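Local coordinates for class B carbapenemase GOB-18 (Elizabethkingia meningoseptica, PDB 5K0W), which probably hydrolyses beta-lactam antibiotics, carbapenems among them, using two zinc ions bound in its active site, at residues Tyr119-Asp124 / Gly178-Ile183; Leu170-His175 / Ala223-Val228. All blocks are in the same frame, centred on the assembly; numbering follows the deposited sequence.

In the fold
The two contacts have their centres 11 Å apart and interlock along the chain: Tyr119-Asp124, Leu170-His175, Gly178-Ile183 and Ala223-Val228 follow in that order, so one segment of each contact lies between the two of the other. They share the five-stranded sheet, in which strands 165-171 and 180-187 are antiparallel neighbours joined by the loop carrying the zinc ligand His175. Ser181 OG lies 2.7 Å from His172 ND1, a probable hydrogen bond linking the contacts directly. Contact 1 ties this loop region to the seven-stranded sheet, contact 2 to helix 218-230. Together they place the loop between strand 117-121 of the other sheet and helix 218-230.

Contact 1. Residues Tyr119-Asp124 / Gly178-Ile183; sequences YVDKAD and GSCSFI
Gly178 is received by three side chains of the turn that ends strand 117-121: Asp121, Ala123 and Asp124. The methyl group of Ala123 packs on the glycine backbone, CB lying 3.7 Å from Gly178 CA, and the two CA atoms approach to 4.4 Å. Glycine suits such a place because its main chain can be approached this closely, and alanine brings to it the smallest apolar side chain. Asp121 meets the other end of the residue, its CB 3.1 Å from Gly178 O. Asp124 adds a polar grip, its OD1 accepting a weak, bent hydrogen bond from Gly178 N at 3.2 Å (147°). Farther along, Asp121, with CG anti to its backbone N (chi1 -163°), brings OD2 to 3.7 Å from Cys180 CB.

Both carboxylates have further partners. Asp121 closes an Asx turn: OD1, through the lone pair directed away from OD2, accepts from Ala123 N at 3.3 Å, while Asp124 N bonds back to Asp121 O at 3.1 Å. Aspartate is well chosen here, since its short side chain can close this turn with OD1 while OD2 pairs with His171 ND1. A neighbouring imidazole would tend to steady the buried negative charge. The stronger partner of Asp124 is Thr176, whose OG1 hydrogen-bonds to OD2, and Ser179 OG bonds to the carbonyls of His172 and Thr176, close to the zinc ligands Gln98 and His175.

The contact thus bridges the two sheets of the metallo-beta-lactamase sandwich. Strand 117-121 runs parallel to strand 91-95, strand 180-187 lies beside 165-171, and Leu169 of the latter touches both Asp121 and Cys180.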
loop_
_atom_site.group_PDB
_atom_site.type_symbol
_atom_site.label_atom_id
_atom_site.label_comp_id
_atom_site.label_asym_id
_atom_site.label_seq_id
_atom_site.Cartn_x
_atom_site.Cartn_y
_atom_site.Cartn_z
ATOM N N TYR A 119 9.270 8.668 1.776
ATOM C CA TYR A 119 9.497 8.680 0.329
ATOM C C TYR A 119 8.191 8.283 -0.355
ATOM O O TYR A 119 7.568 7.302 0.038
ATOM C CB TYR A 119 10.616 7.689 -0.064
ATOM C CG TYR A 119 11.944 7.813 0.655
ATOM C CD1 TYR A 119 12.310 8.992 1.296
ATOM C CD2 TYR A 119 12.875 6.782 0.616
ATOM C CE1 TYR A 119 13.547 9.127 1.920
ATOM C CE2 TYR A 119 14.116 6.903 1.238
ATOM C CZ TYR A 119 14.451 8.079 1.888
ATOM O OH TYR A 119 15.678 8.206 2.497
ATOM N N VAL A 120 7.765 9.041 -1.364
ATOM C CA VAL A 120 6.514 8.778 -2.067
ATOM C C VAL A 120 6.606 9.004 -3.590
ATOM O O VAL A 120 7.481 9.741 -4.057
ATOM C CB VAL A 120 5.363 9.589 -1.422
ATOM C CG1 VAL A 120 5.276 11.004 -1.994
ATOM C CG2 VAL A 120 4.033 8.850 -1.549
ATOM N N ASP A 121 5.666 8.380 -4.346
ATOM C CA ASP A 121 5.526 8.523 -5.793
ATOM C C ASP A 121 5.278 9.999 -6.059
ATOM O O ASP A 121 4.435 10.599 -5.383
ATOM C CB ASP A 121 4.322 7.711 -6.274
ATOM C CG ASP A 121 4.283 7.438 -7.768
ATOM O OD1 ASP A 121 4.277 8.418 -8.556
ATOM O OD2 ASP A 121 4.186 6.253 -8.150
ATOM N N LYS A 122 6.034 10.595 -6.995
ATOM C CA LYS A 122 5.930 12.013 -7.313
ATOM C C LYS A 122 4.491 12.458 -7.578
ATOM O O LYS A 122 4.062 13.482 -7.036
ATOM C CB LYS A 122 6.854 12.392 -8.471
ATOM C CG LYS A 122 7.217 13.872 -8.508
ATOM C CD LYS A 122 8.052 14.186 -9.726
ATOM C CE LYS A 122 8.541 15.604 -9.733
ATOM N NZ LYS A 122 8.435 16.188 -11.092
ATOM N N ALA A 123 3.728 11.662 -8.340
ATOM C CA ALA A 123 2.343 11.971 -8.686
ATOM C C ALA A 123 1.357 12.153 -7.520
ATOM O O ALA A 123 0.306 12.758 -7.730
ATOM C CB ALA A 123 1.816 10.950 -9.673
ATOM N N ASP A 124 1.670 11.636 -6.316
ATOM C CA ASP A 124 0.777 11.733 -5.154
ATOM C C ASP A 124 1.136 12.814 -4.116
ATOM O O ASP A 124 0.418 12.972 -3.128
ATOM C CB ASP A 124 0.567 10.360 -4.503
ATOM C CG ASP A 124 -0.627 9.555 -5.031
ATOM O OD1 ASP A 124 -1.582 10.180 -5.608
ATOM O OD2 ASP A 124 -0.650 8.314 -4.808
ATOM N N GLY A 178 -0.599 8.568 -8.186
ATOM C CA GLY A 178 0.689 7.954 -7.895
ATOM C C GLY A 178 0.630 6.639 -7.146
ATOM O O GLY A 178 1.501 6.369 -6.316
ATOM N N SER A 179 -0.398 5.805 -7.410
ATOM C CA SER A 179 -0.440 4.491 -6.775
ATOM C C SER A 179 0.733 3.675 -7.335
ATOM O O SER A 179 1.170 3.907 -8.463
ATOM C CB SER A 179 -1.778 3.784 -6.976
ATOM O OG SER A 179 -2.432 4.117 -8.185
ATOM N N CYS A 180 1.330 2.834 -6.507
ATOM C CA CYS A 180 2.495 2.070 -6.926
ATOM C C CYS A 180 2.612 0.751 -6.207
ATOM O O CYS A 180 1.967 0.525 -5.183
ATOM C CB CYS A 180 3.760 2.906 -6.753
ATOM S SG CYS A 180 4.010 3.513 -5.070
ATOM N N SER A 181 3.459 -0.118 -6.733
ATOM C CA SER A 181 3.750 -1.402 -6.112
ATOM C C SER A 181 5.240 -1.431 -5.860
ATOM O O SER A 181 5.975 -0.585 -6.390
ATOM C CB SER A 181 3.342 -2.560 -7.021
ATOM O OG SER A 181 1.961 -2.520 -7.343
ATOM N N PHE A 182 5.691 -2.386 -5.047
ATOM C CA PHE A 182 7.108 -2.541 -4.745
ATOM C C PHE A 182 7.554 -3.956 -5.009
ATOM O O PHE A 182 6.806 -4.905 -4.781
ATOM C CB PHE A 182 7.446 -2.101 -3.314
ATOM C CG PHE A 182 7.121 -0.658 -3.032
ATOM C CD1 PHE A 182 8.051 0.343 -3.286
ATOM C CD2 PHE A 182 5.890 -0.297 -2.486
ATOM C CE1 PHE A 182 7.757 1.683 -2.997
ATOM C CE2 PHE A 182 5.585 1.047 -2.223
ATOM C CZ PHE A 182 6.523 2.027 -2.476
ATOM N N ILE A 183 8.764 -4.091 -5.541
ATOM C CA ILE A 183 9.342 -5.384 -5.855
ATOM C C ILE A 183 10.730 -5.472 -5.244
ATOM O O ILE A 183 11.543 -4.551 -5.383
ATOM C CB ILE A 183 9.234 -5.754 -7.376
ATOM C CG1 ILE A 183 9.461 -7.247 -7.629
ATOM C CG2 ILE A 183 10.097 -4.871 -8.300
ATOM C CD1 ILE A 183 8.472 -7.822 -8.592
#

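Contact 2. Residues Leu170-His175 / Ala223-Val228; sequences LHHPGH and AYTFGV. With ZN (zinc ion), chain D.
The zinc-ligand loop after strand 165-171, with the Pro-Gly-His sequence familiar in metallo-beta-lactamases, rests His172 and Pro173 against Thr225 and Val228 of helix 218-230. Thr225 is central and uses both branches. Its OG1 is 2.8 Å from Pro173 O, but Asp221 O, one helical turn back, is also within reach of the single hydroxyl proton, so the loop bond is not certain. The torsion that lays OG1 beside its own backbone N (chi1 -60°) turns CG2 to the loop, where it lies 3.7 Å from His172 CB. Threonine suits the site by presenting a hydroxyl to a carbonyl and a methyl to an apolar carbon.

One turn on, Val228 brings CG1 obliquely to the His172 ring, 3.6 Å from CD2, while ND1 of that ring is hydrogen-bonded to Ser181 OG. Tyr224 approaches otherwise: the edge of its ring points at the loop, with CE1 3.4 Å from His171 O and the oxygen in the ring plane, where the slightly positive rim can face it. Pro173 CD touches Thr225 OG1 as well as two rings. It lies 3.5 Å above one face of the His171 ring, offset toward the rim, and 4.2 Å from Tyr224 CD1.

Beyond the proline, Gly174 takes backbone angles (126°, -67°) that call for glycine and lead the chain to His175, whose NE2 binds zinc at 2.1 Å. Gln98, His100 and two waters complete that site, and a weak hydrogen bond joins His175 ND1 and Ser202 OG.

Helix 218-230 therefore lies between two layers. On one side it covers the end of strand 165-171 and its loop; Phe226, whose side chain starts out away from the loop, packs on Leu275, Glu276 and Tyr279 of helix 265-284.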
loop_
_atom_site.group_PDB
_atom_site.type_symbol
_atom_site.label_atom_id
_atom_site.label_comp_id
_atom_site.label_asym_id
_atom_site.label_seq_id
_atom_site.Cartn_x
_atom_site.Cartn_y
_atom_site.Cartn_z
ATOM N N LEU A 170 7.405 0.509 -8.529
ATOM C CA LEU A 170 6.771 0.259 -9.817
ATOM C C LEU A 170 5.553 1.186 -9.888
ATOM O O LEU A 170 4.584 0.982 -9.153
ATOM C CB LEU A 170 6.353 -1.220 -9.975
ATOM C CG LEU A 170 7.432 -2.296 -9.734
ATOM C CD1 LEU A 170 6.823 -3.671 -9.642
ATOM C CD2 LEU A 170 8.509 -2.265 -10.802
ATOM N N HIS A 171 5.622 2.226 -10.735
ATOM C CA HIS A 171 4.540 3.180 -10.922
ATOM C C HIS A 171 3.331 2.474 -11.548
ATOM O O HIS A 171 3.405 1.994 -12.689
ATOM C CB HIS A 171 5.031 4.343 -11.788
ATOM C CG HIS A 171 4.062 5.483 -11.931
ATOM N ND1 HIS A 171 3.596 6.190 -10.827
ATOM C CD2 HIS A 171 3.545 6.043 -13.048
ATOM C CE1 HIS A 171 2.786 7.117 -11.309
ATOM N NE2 HIS A 171 2.722 7.068 -12.634
ATOM N N HIS A 172 2.241 2.346 -10.760
ATOM C CA HIS A 172 0.987 1.705 -11.163
ATOM C C HIS A 172 -0.193 2.674 -10.940
ATOM O O HIS A 172 -0.980 2.466 -10.004
ATOM C CB HIS A 172 0.809 0.381 -10.404
ATOM C CG HIS A 172 1.803 -0.684 -10.796
ATOM N ND1 HIS A 172 2.164 -1.687 -9.919
ATOM C CD2 HIS A 172 2.482 -0.860 -11.956
ATOM C CE1 HIS A 172 3.058 -2.424 -10.559
ATOM N NE2 HIS A 172 3.273 -1.973 -11.787
ATOM N N PRO A 173 -0.315 3.771 -11.745
ATOM C CA PRO A 173 -1.383 4.757 -11.484
ATOM C C PRO A 173 -2.808 4.310 -11.818
ATOM O O PRO A 173 -3.022 3.240 -12.369
ATOM C CB PRO A 173 -0.949 5.972 -12.310
ATOM C CG PRO A 173 -0.169 5.398 -13.440
ATOM C CD PRO A 173 0.531 4.189 -12.889
ATOM N N GLY A 174 -3.769 5.148 -11.466
ATOM C CA GLY A 174 -5.176 4.905 -11.720
ATOM C C GLY A 174 -5.966 5.014 -10.444
ATOM O O GLY A 174 -6.771 5.921 -10.298
ATOM N N HIS A 175 -5.741 4.094 -9.505
ATOM C CA HIS A 175 -6.449 4.094 -8.240
ATOM C C HIS A 175 -6.254 5.461 -7.552
ATOM O O HIS A 175 -7.195 6.026 -6.988
ATOM C CB HIS A 175 -6.010 2.909 -7.380
ATOM C CG HIS A 175 -6.842 2.740 -6.146
ATOM N ND1 HIS A 175 -8.012 1.991 -6.157
ATOM C CD2 HIS A 175 -6.663 3.261 -4.906
ATOM C CE1 HIS A 175 -8.491 2.057 -4.920
ATOM N NE2 HIS A 175 -7.712 2.816 -4.131
ATOM N N ALA A 223 -4.709 2.001 -18.255
ATOM C CA ALA A 223 -4.363 1.231 -19.447
ATOM C C ALA A 223 -2.888 0.801 -19.415
ATOM O O ALA A 223 -2.592 -0.371 -19.667
ATOM C CB ALA A 223 -4.693 2.013 -20.708
ATOM N N TYR A 224 -1.987 1.724 -19.024
ATOM C CA TYR A 224 -0.568 1.440 -18.885
ATOM C C TYR A 224 -0.416 0.378 -17.775
ATOM O O TYR A 224 0.133 -0.696 -18.032
ATOM C CB TYR A 224 0.177 2.736 -18.533
ATOM C CG TYR A 224 1.560 2.544 -17.941
ATOM C CD1 TYR A 224 1.746 2.451 -16.559
ATOM C CD2 TYR A 224 2.689 2.520 -18.756
ATOM C CE1 TYR A 224 3.019 2.281 -16.011
ATOM C CE2 TYR A 224 3.967 2.369 -18.219
ATOM C CZ TYR A 224 4.129 2.248 -16.846
ATOM O OH TYR A 224 5.400 2.108 -16.330
ATOM N N THR A 225 -0.965 0.688 -16.557
ATOM C CA THR A 225 -0.983 -0.126 -15.342
ATOM C C THR A 225 -1.330 -1.578 -15.603
ATOM O O THR A 225 -0.613 -2.444 -15.105
ATOM C CB THR A 225 -1.824 0.542 -14.256
ATOM O OG1 THR A 225 -1.242 1.800 -13.998
ATOM C CG2 THR A 225 -1.831 -0.237 -12.937
ATOM N N PHE A 226 -2.387 -1.851 -16.399
ATOM C CA PHE A 226 -2.768 -3.229 -16.731
ATOM C C PHE A 226 -1.698 -3.908 -17.582
ATOM O O PHE A 226 -1.346 -5.065 -17.316
ATOM C CB PHE A 226 -4.169 -3.318 -17.366
ATOM C CG PHE A 226 -5.318 -3.051 -16.404
ATOM C CD1 PHE A 226 -5.624 -3.951 -15.387
ATOM C CD2 PHE A 226 -6.138 -1.943 -16.562
ATOM C CE1 PHE A 226 -6.701 -3.716 -14.521
ATOM C CE2 PHE A 226 -7.193 -1.706 -15.686
ATOM C CZ PHE A 226 -7.469 -2.594 -14.674
ATOM N N GLY A 227 -1.125 -3.158 -18.520
ATOM C CA GLY A 227 -0.060 -3.666 -19.377
ATOM C C GLY A 227 1.160 -4.100 -18.586
ATOM O O GLY A 227 1.576 -5.254 -18.660
ATOM N N VAL A 228 1.715 -3.185 -17.799
ATOM C CA VAL A 228 2.921 -3.379 -16.987
ATOM C C VAL A 228 2.746 -4.447 -15.863
ATOM O O VAL A 228 3.662 -5.237 -15.616
ATOM C CB VAL A 228 3.463 -1.988 -16.519
ATOM C CG1 VAL A 228 2.518 -1.297 -15.542
ATOM C CG2 VAL A 228 4.875 -2.080 -15.948
HETATM ZN ZN ZN D . -7.825 3.443 -2.170
HETATM O O HOH W 1 -8.318 1.560 -1.451
HETATM O O HOH W 2 -10.026 3.626 -2.234
#